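PDB 1ZB7: neurotoxin from Clostridium botulinum, which acts as a zinc endopeptidase, the light chain of botulinum neurotoxin type G, that cleaves synaptobrevins (VAMP1, VAMP2 and VAMP3) in the host cytosol. Local coordinates for residues Y10-P13 with D18-M21; P76-T81 with C196-N201; F329-D332 with K336-V339; N388-Q393 with N416-E421. All coordinates share one frame; numbering follows the deposited sequence. Where two conformers were deposited one is given.

Overall arrangement
Three of the four contacts share helix 82-99 as a neighbour. Y10 of interaction 1, Y78 of interaction 2 and Y391 of interaction 4 all touch it. Interactions 2 and 4 lie closest, their centres about 17 Å apart and their nearest atoms about 5 Å apart. They also share K381 of strand 377-381. Both reach helix 224-239, which carries the HExxH motif of this zinc protease: L200 and N201 from interaction 2, and Y391 from interaction 4. Interaction 1 is centred about 21 Å from interaction 2. Interaction 3 is remote, with its centre about 47 Å from that of interaction 2 and 50 Å from that of interaction 4, across the centre of the chain from both.

Interaction 1: residues Y10-P13 with D18-M21; sequences YNDP and DIIM
I19 sends CG1 out beside its backbone N (chi1 -56°), and chi2 of 173° extends CD1 to the methylene of D12. CD1 meets D12 CB at 3.6 Å. The same torsion leaves the branch methyl CG2 of I19 beside its carbonyl carbon. Both branches of I19 face the backbone of the 10-13 loop. P13 O approaches I19 CB at 3.7 Å and I19 CG2 at 3.8 Å. No hydrogen bond crosses between the two segments. The contact is small and mostly one isoleucine side chain against D12 CB and the backbone of the 10-13 loop. The D12 side chain contributes its CB. Its carboxylate is turned toward its own stretch of chain, where OD2 accepts a bond from N9 N. K35 also holds the loop: its NZ donates to both Y10 O and D12 O, and makes a cation-pi contact with the Y10 ring. I19 lies at the start of strand 19-23, which runs between strands 34-38 and 137-142 of the mixed sheet. Its side chain also touches K35 and F37 of strand 34-38. The loop thus touches both the mixed sheet, through I19, and helix 82-99, through Y10.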
loop_
_atom_site.group_PDB
_atom_site.type_symbol
_atom_site.label_atom_id
_atom_site.label_comp_id
_atom_site.label_asym_id
_atom_site.label_seq_id
_atom_site.Cartn_x
_atom_site.Cartn_y
_atom_site.Cartn_z
ATOM N N TYR A 10 9.891 -10.977 39.536
ATOM C CA TYR A 10 10.821 -9.892 39.469
ATOM C C TYR A 10 11.801 -9.819 40.611
ATOM O O TYR A 10 12.965 -9.523 40.397
ATOM C CB TYR A 10 10.168 -8.534 39.325
ATOM C CG TYR A 10 11.222 -7.491 38.983
ATOM C CD1 TYR A 10 11.757 -7.431 37.703
ATOM C CD2 TYR A 10 11.730 -6.623 39.926
ATOM C CE1 TYR A 10 12.706 -6.532 37.383
ATOM C CE2 TYR A 10 12.702 -5.688 39.579
ATOM C CZ TYR A 10 13.172 -5.652 38.303
ATOM O OH TYR A 10 14.115 -4.736 37.885
ATOM N N ASN A 11 11.342 -10.134 41.808
ATOM C CA ASN A 11 12.179 -10.042 43.014
ATOM C C ASN A 11 13.001 -11.244 43.364
ATOM O O ASN A 11 13.772 -11.206 44.316
ATOM C CB ASN A 11 11.328 -9.573 44.215
ATOM C CG ASN A 11 10.334 -10.663 44.737
ATOM O OD1 ASN A 11 10.222 -11.805 44.214
ATOM N ND2 ASN A 11 9.589 -10.278 45.756
ATOM N N ASP A 12 12.896 -12.295 42.557
ATOM C CA ASP A 12 13.743 -13.457 42.685
ATOM C C ASP A 12 15.193 -12.916 42.626
ATOM O O ASP A 12 15.494 -12.084 41.748
ATOM C CB ASP A 12 13.550 -14.410 41.505
ATOM C CG ASP A 12 12.247 -15.293 41.563
ATOM O OD1 ASP A 12 11.477 -15.336 42.579
ATOM O OD2 ASP A 12 11.996 -15.926 40.498
ATOM N N PRO A 13 16.090 -13.351 43.553
ATOM C CA PRO A 13 17.467 -12.804 43.544
ATOM C C PRO A 13 18.376 -13.158 42.338
ATOM O O PRO A 13 18.272 -14.220 41.676
ATOM C CB PRO A 13 18.076 -13.289 44.857
ATOM C CG PRO A 13 17.184 -14.340 45.385
ATOM C CD PRO A 13 15.867 -14.283 44.684
ATOM N N ASP A 18 20.616 -17.365 35.362
ATOM C CA ASP A 18 19.449 -17.016 34.562
ATOM C C ASP A 18 18.760 -15.753 35.090
ATOM O O ASP A 18 17.839 -15.251 34.487
ATOM C CB ASP A 18 18.515 -18.222 34.397
ATOM C CG ASP A 18 17.992 -18.749 35.735
ATOM O OD1 ASP A 18 18.277 -18.200 36.835
ATOM O OD2 ASP A 18 17.225 -19.701 35.692
ATOM N N ILE A 19 19.282 -15.220 36.180
ATOM C CA ILE A 19 18.888 -13.904 36.677
ATOM C C ILE A 19 20.175 -13.116 36.895
ATOM O O ILE A 19 21.002 -13.485 37.745
ATOM C CB ILE A 19 18.014 -13.956 37.964
ATOM C CG1 ILE A 19 16.776 -14.804 37.710
ATOM C CG2 ILE A 19 17.607 -12.547 38.334
ATOM C CD1 ILE A 19 15.885 -15.110 38.902
ATOM N N ILE A 20 20.375 -12.106 36.061
ATOM C CA ILE A 20 21.628 -11.401 35.987
ATOM C C ILE A 20 21.439 -9.891 35.819
ATOM O O ILE A 20 20.303 -9.382 35.533
ATOM C CB ILE A 20 22.536 -11.950 34.739
ATOM C CG1 ILE A 20 21.883 -11.551 33.397
ATOM C CG2 ILE A 20 22.750 -13.448 34.746
ATOM C CD1 ILE A 20 22.867 -11.739 32.115
ATOM N N MET A 21 22.563 -9.187 36.005
ATOM C CA MET A 21 22.800 -7.804 35.613
ATOM C C MET A 21 23.518 -7.776 34.288
ATOM O O MET A 21 24.519 -8.432 34.099
ATOM C CB MET A 21 23.598 -7.063 36.679
ATOM C CG MET A 21 22.872 -6.952 38.048
ATOM S SD MET A 21 21.166 -6.300 37.993
ATOM C CE MET A 21 21.436 -4.540 37.794
#

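Interaction 2: residues P76-T81 with C196-N201; sequences PTYLKT and CPSCLN
The CPSC turn, a type I beta turn from C196 to C199 that leads into strand 199-208, receives the side chain of Y78. C196 and C199 form a disulfide across this turn. C199 has two conformers, and in one of them its SG is too far from C196 SG to be bonded. Y78 comes from a type II turn, T77 to K80, just before helix 82-99. Its CG is anti to the backbone N (chi1 -174°), which carries the ring across to the cysteine turn. C196 SG lies 4.5 Å from the centroid of the Y78 ring and 38° off its normal, an oblique sulfur-aromatic contact. The nearest ring carbon to C196 SG is Y78 CE2, at 3.9 Å. The phenol oxygen goes further into the turn. Y78 OH is 3.6 Å from P197 CD and 3.3 Å from S198 OG. L79 CG covers one face of the ring near its rim, 3.6 Å above the plane. F88 of helix 82-99 touches both Y78 and P197. S198 OG has its clear hydrogen bond with K381 NZ of strand 377-381. That lysine also touches Y78. The contact therefore rests mainly on sulfur against the ring, and the proline ring against the phenol oxygen, with two hydroxyls close together at its end. The lysine charge probably polarises the S198 hydroxyl.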
loop_
_atom_site.group_PDB
_atom_site.type_symbol
_atom_site.label_atom_id
_atom_site.label_comp_id
_atom_site.label_asym_id
_atom_site.label_seq_id
_atom_site.Cartn_x
_atom_site.Cartn_y
_atom_site.Cartn_z
ATOM N N PRO A 76 4.805 7.851 30.673
ATOM C CA PRO A 76 6.069 7.889 31.390
ATOM C C PRO A 76 6.204 7.010 32.638
ATOM O O PRO A 76 7.277 6.749 33.094
ATOM C CB PRO A 76 6.168 9.310 31.845
ATOM C CG PRO A 76 5.136 10.004 31.265
ATOM C CD PRO A 76 4.196 9.153 30.561
ATOM N N THR A 77 5.103 6.543 33.129
ATOM C CA THR A 77 4.948 5.859 34.383
ATOM C C THR A 77 4.937 4.368 34.177
ATOM O O THR A 77 5.018 3.614 35.138
ATOM C CB THR A 77 3.608 6.362 34.920
ATOM O OG1 THR A 77 3.868 7.122 36.080
ATOM C CG2 THR A 77 2.517 5.269 35.144
ATOM N N TYR A 78 4.863 3.917 32.917
ATOM C CA TYR A 78 4.863 2.485 32.641
ATOM C C TYR A 78 6.219 1.931 33.058
ATOM O O TYR A 78 7.253 2.551 32.841
ATOM C CB TYR A 78 4.546 2.230 31.177
ATOM C CG TYR A 78 4.375 0.799 30.778
ATOM C CD1 TYR A 78 3.386 0.053 31.323
ATOM C CD2 TYR A 78 5.182 0.216 29.762
ATOM C CE1 TYR A 78 3.191 -1.246 30.965
ATOM C CE2 TYR A 78 4.991 -1.085 29.367
ATOM C CZ TYR A 78 4.016 -1.845 29.978
ATOM O OH TYR A 78 3.752 -3.175 29.589
ATOM N N LEU A 79 6.203 0.754 33.655
ATOM C CA LEU A 79 7.402 0.057 34.155
ATOM C C LEU A 79 8.327 0.757 35.147
ATOM O O LEU A 79 9.529 0.541 35.103
ATOM C CB LEU A 79 8.278 -0.442 32.986
ATOM C CG LEU A 79 7.620 -1.355 32.003
ATOM C CD1 LEU A 79 8.604 -1.940 31.090
ATOM C CD2 LEU A 79 6.884 -2.460 32.712
ATOM N N LYS A 80 7.812 1.603 36.005
ATOM C CA LYS A 80 8.607 2.252 37.035
ATOM C C LYS A 80 8.654 1.549 38.353
ATOM O O LYS A 80 9.638 1.681 39.034
ATOM C CB LYS A 80 8.074 3.653 37.353
ATOM C CG LYS A 80 8.113 4.550 36.172
ATOM C CD LYS A 80 9.467 4.541 35.419
ATOM C CE LYS A 80 9.217 4.401 33.906
ATOM N NZ LYS A 80 10.050 5.365 33.216
ATOM N N THR A 81 7.562 0.912 38.765
ATOM C CA THR A 81 7.602 0.168 40.010
ATOM C C THR A 81 7.938 -1.290 39.763
ATOM O O THR A 81 7.621 -1.828 38.730
ATOM C CB THR A 81 6.325 0.231 40.775
ATOM O OG1 THR A 81 5.375 -0.669 40.195
ATOM C CG2 THR A 81 5.794 1.598 40.789
ATOM N N CYS A 196 5.516 -3.687 24.312
ATOM C CA CYS A 196 4.462 -3.414 25.244
ATOM C C CYS A 196 3.318 -4.425 25.119
ATOM O O CYS A 196 2.480 -4.333 24.219
ATOM C CB CYS A 196 3.918 -2.030 25.011
ATOM S SG CYS A 196 2.670 -1.570 26.234
ATOM N N PRO A 197 3.294 -5.430 25.983
ATOM C CA PRO A 197 2.280 -6.460 25.775
ATOM C C PRO A 197 0.828 -6.051 26.004
ATOM O O PRO A 197 -0.103 -6.643 25.426
ATOM C CB PRO A 197 2.703 -7.529 26.739
ATOM C CG PRO A 197 3.535 -6.757 27.798
ATOM C CD PRO A 197 4.252 -5.766 27.072
ATOM N N SER A 198 0.669 -5.025 26.824
ATOM C CA SER A 198 -0.573 -4.556 27.314
ATOM C C SER A 198 -1.175 -3.409 26.427
ATOM O O SER A 198 -2.345 -3.006 26.573
ATOM C CB SER A 198 -0.387 -4.206 28.790
ATOM O OG SER A 198 0.471 -3.129 29.045
ATOM N N CYS A 199 -0.409 -3.034 25.431
ATOM C CA CYS A 199 -0.805 -2.013 24.435
ATOM C C CYS A 199 -1.323 -2.695 23.149
ATOM O O CYS A 199 -0.538 -3.300 22.472
ATOM C CB CYS A 199 0.337 -1.080 24.099
ATOM S SG CYS A 199 -0.241 -0.033 22.829
ATOM N N LEU A 200 -2.617 -2.634 22.834
ATOM C CA LEU A 200 -3.171 -3.471 21.785
ATOM C C LEU A 200 -3.426 -2.667 20.556
ATOM O O LEU A 200 -4.050 -1.593 20.628
ATOM C CB LEU A 200 -4.453 -4.143 22.262
ATOM C CG LEU A 200 -4.384 -5.015 23.546
ATOM C CD1 LEU A 200 -5.758 -5.504 23.996
ATOM C CD2 LEU A 200 -3.410 -6.171 23.397
ATOM N N ASN A 201 -2.927 -3.147 19.439
ATOM C CA ASN A 201 -3.267 -2.600 18.113
ATOM C C ASN A 201 -4.747 -2.822 17.877
ATOM O O ASN A 201 -5.281 -3.835 18.247
ATOM C CB ASN A 201 -2.554 -3.368 16.965
ATOM C CG ASN A 201 -1.114 -3.293 17.039
ATOM O OD1 ASN A 201 -0.621 -2.193 17.311
ATOM N ND2 ASN A 201 -0.359 -4.444 16.765
#

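Interaction 3: residues F329-D332 with K336-V339; sequences FVED and KYSV
D332 OD1 takes two backbone N-H groups, one from K336 and one from N334. The bond from K336 N is 2.7 Å long and meets D332 OD1 from above the carboxylate plane, 41° out of it. This closes the turn of a small antiparallel beta hairpin, strands 330-331 and 337-338. The D332 side chain reaches back because its CG sits between the backbone N and the carbonyl carbon (chi1 76°). The main chain of D332 helps as well, with D332 N giving a 2.8 Å bond to K336 O. Two residues further along, V330 and S338 form a hydrogen-bonded pair, each N bonding to the other's O at 3.0 Å. Between them and D332/K336, E331 and Y337 form a non-hydrogen-bonded pair, and their side chains lie side by side on the same face. E331 OE1 comes within 3.7 Å of Y337 CE1, with carboxylate and ring planes 41° apart. Its main polar partner is K324 of helix 316-327, in a salt bridge. A water also donates to E331 OE1 and lies in plane at the edge of the Y337 ring. At the open end of the hairpin F329 turns to helix 282-303, touching A300 and L303. There its ring crosses V339 obliquely, F329 CE1 lying 3.9 Å from V339 CG2.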
loop_
_atom_site.group_PDB
_atom_site.type_symbol
_atom_site.label_atom_id
_atom_site.label_comp_id
_atom_site.label_asym_id
_atom_site.label_seq_id
_atom_site.Cartn_x
_atom_site.Cartn_y
_atom_site.Cartn_z
ATOM N N PHE A 329 24.159 -26.729 6.212
ATOM C CA PHE A 329 25.261 -27.014 5.279
ATOM C C PHE A 329 25.495 -28.497 5.150
ATOM O O PHE A 329 25.210 -29.254 6.078
ATOM C CB PHE A 329 26.537 -26.387 5.792
ATOM C CG PHE A 329 26.527 -24.883 5.826
ATOM C CD1 PHE A 329 25.862 -24.127 4.871
ATOM C CD2 PHE A 329 27.194 -24.195 6.855
ATOM C CE1 PHE A 329 25.873 -22.752 4.913
ATOM C CE2 PHE A 329 27.222 -22.811 6.880
ATOM C CZ PHE A 329 26.548 -22.103 5.907
ATOM N N VAL A 330 26.006 -28.915 3.977
ATOM C CA VAL A 330 26.547 -30.258 3.816
ATOM C C VAL A 330 28.061 -30.239 4.030
ATOM O O VAL A 330 28.719 -29.241 3.859
ATOM C CB VAL A 330 26.096 -30.963 2.534
ATOM C CG1 VAL A 330 24.594 -31.210 2.648
ATOM C CG2 VAL A 330 26.406 -30.136 1.256
ATOM N N GLU A 331 28.574 -31.334 4.524
ATOM C CA GLU A 331 29.974 -31.454 4.890
ATOM C C GLU A 331 30.502 -32.579 4.088
ATOM O O GLU A 331 29.893 -33.607 4.097
ATOM C CB GLU A 331 30.123 -31.862 6.374
ATOM C CG GLU A 331 31.493 -31.541 6.898
ATOM C CD GLU A 331 31.664 -31.841 8.323
ATOM O OE1 GLU A 331 30.676 -31.731 9.101
ATOM O OE2 GLU A 331 32.845 -32.107 8.653
ATOM N N ASP A 332 31.597 -32.377 3.360
ATOM C CA ASP A 332 32.177 -33.450 2.554
ATOM C C ASP A 332 33.171 -34.238 3.412
ATOM O O ASP A 332 33.454 -33.851 4.592
ATOM C CB ASP A 332 32.702 -32.901 1.198
ATOM C CG ASP A 332 34.021 -32.149 1.295
ATOM O OD1 ASP A 332 34.671 -31.996 2.379
ATOM O OD2 ASP A 332 34.447 -31.690 0.219
ATOM N N LYS A 336 34.949 -30.134 4.356
ATOM C CA LYS A 336 34.452 -28.882 3.700
ATOM C C LYS A 336 32.974 -28.736 3.589
ATOM O O LYS A 336 32.271 -29.637 3.082
ATOM C CB LYS A 336 35.095 -28.687 2.307
ATOM C CG LYS A 336 36.661 -28.625 2.410
ATOM C CD LYS A 336 37.233 -27.419 3.292
ATOM C CE LYS A 336 38.688 -27.619 3.650
ATOM N NZ LYS A 336 38.804 -28.842 4.524
ATOM N N TYR A 337 32.518 -27.522 4.002
ATOM C CA TYR A 337 31.149 -27.148 3.966
ATOM C C TYR A 337 30.752 -26.517 2.667
ATOM O O TYR A 337 31.534 -25.769 2.028
ATOM C CB TYR A 337 30.820 -26.181 5.097
ATOM C CG TYR A 337 31.211 -26.724 6.453
ATOM C CD1 TYR A 337 30.365 -27.607 7.144
ATOM C CD2 TYR A 337 32.471 -26.423 7.007
ATOM C CE1 TYR A 337 30.723 -28.094 8.383
ATOM C CE2 TYR A 337 32.879 -26.954 8.262
ATOM C CZ TYR A 337 31.976 -27.767 8.956
ATOM O OH TYR A 337 32.315 -28.218 10.214
ATOM N N SER A 338 29.512 -26.828 2.270
ATOM C CA SER A 338 28.933 -26.291 1.050
ATOM C C SER A 338 27.415 -26.147 1.263
ATOM O O SER A 338 26.858 -26.616 2.247
ATOM C CB SER A 338 29.297 -27.142 -0.165
ATOM O OG SER A 338 28.533 -28.347 -0.134
ATOM N N VAL A 339 26.788 -25.367 0.387
ATOM C CA VAL A 339 25.347 -25.143 0.379
ATOM C C VAL A 339 24.708 -26.027 -0.662
ATOM O O VAL A 339 24.990 -25.908 -1.881
ATOM C CB VAL A 339 24.980 -23.699 0.028
ATOM C CG1 VAL A 339 23.432 -23.506 0.039
ATOM C CG2 VAL A 339 25.609 -22.736 0.998
HETATM O O HOH W 1 30.906 -29.692 11.500
#

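Interaction 4: residues N388-Q393 with N416-E421; sequences NTIYTQ and NKEAYE
Van der Waals contact centres on I390, whose two branches meet different residues. The branch methyl I390 CG2 lies 3.9 Å from A419 CB and about as near to A419 CA. The longer branch bends at its end (chi2 -82°), and this brings CD1 onto the side chain of E418. I390 CD1 is 3.4 Å from E418 CG and 3.4 Å from E418 OE1, so the methyl lies tightly against both the aliphatic part and the carboxylate. It comes across the E418 chain at a slant. CG of E418 stands between its backbone N and carbonyl carbon (chi1 74°), which leads the rest of the extended chain toward I390.

Polar contact goes through one water. It donates to I390 O at 2.6 Å and accepts from N416 ND2 at 2.9 Å. The same ND2 also donates to G410 O. Within the 416-421 segment, A419 N bonds to N416 O at 3.1 Å, and residues 417-419 form a short 3-10 turn. That turn presents E418 and A419 together to I390.

Both segments belong to the long connection between strand 377-381 and strand 421-422. K384 joins them, touching I390 and bonding E418 O through its NZ. Y391 packs on L95 of helix 82-99 and on A225 of helix 224-239. E421 has a backbone hydrogen bond with K381 as the chain enters the four-stranded antiparallel sheet.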
loop_
_atom_site.group_PDB
_atom_site.type_symbol
_atom_site.label_atom_id
_atom_site.label_comp_id
_atom_site.label_asym_id
_atom_site.label_seq_id
_atom_site.Cartn_x
_atom_site.Cartn_y
_atom_site.Cartn_z
ATOM N N ASN A 388 -7.244 -15.155 33.767
ATOM C CA ASN A 388 -7.707 -16.294 32.948
ATOM C C ASN A 388 -9.216 -16.325 32.600
ATOM O O ASN A 388 -9.608 -17.022 31.687
ATOM C CB ASN A 388 -7.243 -17.640 33.497
ATOM C CG ASN A 388 -5.743 -17.842 33.371
ATOM O OD1 ASN A 388 -5.121 -17.605 32.327
ATOM N ND2 ASN A 388 -5.157 -18.301 34.431
ATOM N N THR A 389 -10.031 -15.490 33.213
ATOM C CA THR A 389 -11.417 -15.327 32.720
ATOM C C THR A 389 -11.514 -14.483 31.456
ATOM O O THR A 389 -12.590 -14.432 30.816
ATOM C CB THR A 389 -12.339 -14.735 33.791
ATOM O OG1 THR A 389 -11.927 -13.421 34.093
ATOM C CG2 THR A 389 -12.285 -15.576 35.079
ATOM N N ILE A 390 -10.377 -13.878 31.055
ATOM C CA ILE A 390 -10.336 -12.881 29.972
ATOM C C ILE A 390 -9.286 -13.265 28.905
ATOM O O ILE A 390 -9.478 -13.015 27.751
ATOM C CB ILE A 390 -9.953 -11.431 30.528
ATOM C CG1 ILE A 390 -10.985 -10.885 31.523
ATOM C CG2 ILE A 390 -9.708 -10.417 29.367
ATOM C CD1 ILE A 390 -12.179 -10.268 30.870
ATOM N N TYR A 391 -8.129 -13.772 29.318
ATOM C CA TYR A 391 -7.072 -14.145 28.379
ATOM C C TYR A 391 -6.408 -15.385 28.847
ATOM O O TYR A 391 -5.867 -15.401 29.940
ATOM C CB TYR A 391 -6.078 -12.987 28.200
ATOM C CG TYR A 391 -5.076 -13.171 27.132
ATOM C CD1 TYR A 391 -5.371 -12.929 25.810
ATOM C CD2 TYR A 391 -3.804 -13.653 27.437
ATOM C CE1 TYR A 391 -4.433 -13.133 24.817
ATOM C CE2 TYR A 391 -2.889 -13.877 26.474
ATOM C CZ TYR A 391 -3.189 -13.608 25.145
ATOM O OH TYR A 391 -2.204 -13.812 24.176
ATOM N N THR A 392 -6.437 -16.430 28.010
ATOM C CA THR A 392 -5.799 -17.730 28.352
ATOM C C THR A 392 -4.681 -18.099 27.354
ATOM O O THR A 392 -4.652 -17.639 26.197
ATOM C CB THR A 392 -6.816 -18.897 28.416
ATOM O OG1 THR A 392 -7.257 -19.205 27.093
ATOM C CG2 THR A 392 -8.027 -18.580 29.328
ATOM N N GLN A 393 -3.757 -18.930 27.838
ATOM C CA GLN A 393 -2.723 -19.511 27.041
ATOM C C GLN A 393 -3.228 -20.196 25.787
ATOM O O GLN A 393 -2.697 -19.975 24.670
ATOM C CB GLN A 393 -1.956 -20.527 27.884
ATOM C CG GLN A 393 -0.922 -19.861 28.739
ATOM C CD GLN A 393 -0.036 -20.863 29.526
ATOM O OE1 GLN A 393 0.261 -22.043 29.054
ATOM N NE2 GLN A 393 0.435 -20.363 30.711
ATOM N N ASN A 416 -16.453 -7.543 23.469
ATOM C CA ASN A 416 -15.641 -7.953 24.612
ATOM C C ASN A 416 -15.051 -6.718 25.334
ATOM O O ASN A 416 -13.842 -6.576 25.528
ATOM C CB ASN A 416 -14.532 -8.958 24.161
ATOM C CG ASN A 416 -13.936 -9.696 25.345
ATOM O OD1 ASN A 416 -14.515 -9.629 26.427
ATOM N ND2 ASN A 416 -12.750 -10.337 25.183
ATOM N N LYS A 417 -15.934 -5.799 25.657
ATOM C CA LYS A 417 -15.575 -4.543 26.312
ATOM C C LYS A 417 -14.842 -4.675 27.647
ATOM O O LYS A 417 -14.029 -3.834 28.023
ATOM C CB LYS A 417 -16.851 -3.699 26.501
ATOM C CG LYS A 417 -17.427 -3.176 25.191
ATOM C CD LYS A 417 -18.343 -1.947 25.430
ATOM C CE LYS A 417 -18.665 -1.154 24.139
ATOM N NZ LYS A 417 -17.383 -0.973 23.313
ATOM N N GLU A 418 -15.103 -5.732 28.364
ATOM C CA GLU A 418 -14.469 -5.908 29.669
ATOM C C GLU A 418 -12.944 -6.189 29.518
ATOM O O GLU A 418 -12.128 -6.019 30.459
ATOM C CB GLU A 418 -15.207 -7.028 30.432
ATOM C CG GLU A 418 -14.869 -8.370 29.866
ATOM C CD GLU A 418 -15.623 -9.513 30.519
ATOM O OE1 GLU A 418 -15.393 -9.757 31.733
ATOM O OE2 GLU A 418 -16.365 -10.212 29.778
ATOM N N ALA A 419 -12.535 -6.585 28.308
ATOM C CA ALA A 419 -11.156 -6.979 28.086
ATOM C C ALA A 419 -10.169 -5.798 28.103
ATOM O O ALA A 419 -8.978 -5.984 28.328
ATOM C CB ALA A 419 -11.078 -7.743 26.818
ATOM N N TYR A 420 -10.661 -4.577 27.912
ATOM C CA TYR A 420 -9.768 -3.426 27.555
ATOM C C TYR A 420 -10.293 -2.139 28.045
ATOM O O TYR A 420 -11.431 -2.034 28.357
ATOM C CB TYR A 420 -9.577 -3.283 26.027
ATOM C CG TYR A 420 -10.802 -2.778 25.325
ATOM C CD1 TYR A 420 -11.031 -1.400 25.153
ATOM C CD2 TYR A 420 -11.719 -3.662 24.804
ATOM C CE1 TYR A 420 -12.224 -0.920 24.514
ATOM C CE2 TYR A 420 -12.869 -3.220 24.164
ATOM C CZ TYR A 420 -13.128 -1.867 24.041
ATOM O OH TYR A 420 -14.266 -1.523 23.392
ATOM N N GLU A 421 -9.473 -1.110 27.978
ATOM C CA GLU A 421 -9.964 0.239 28.170
ATOM C C GLU A 421 -9.388 1.186 27.111
ATOM O O GLU A 421 -8.262 0.955 26.596
ATOM C CB GLU A 421 -9.708 0.620 29.655
ATOM C CG GLU A 421 -8.402 1.248 29.971
ATOM C CD GLU A 421 -7.340 0.386 30.745
ATOM O OE1 GLU A 421 -7.467 -0.865 30.984
ATOM O OE2 GLU A 421 -6.305 1.029 31.093
HETATM O O HOH W 2 -11.766 -12.727 26.496
#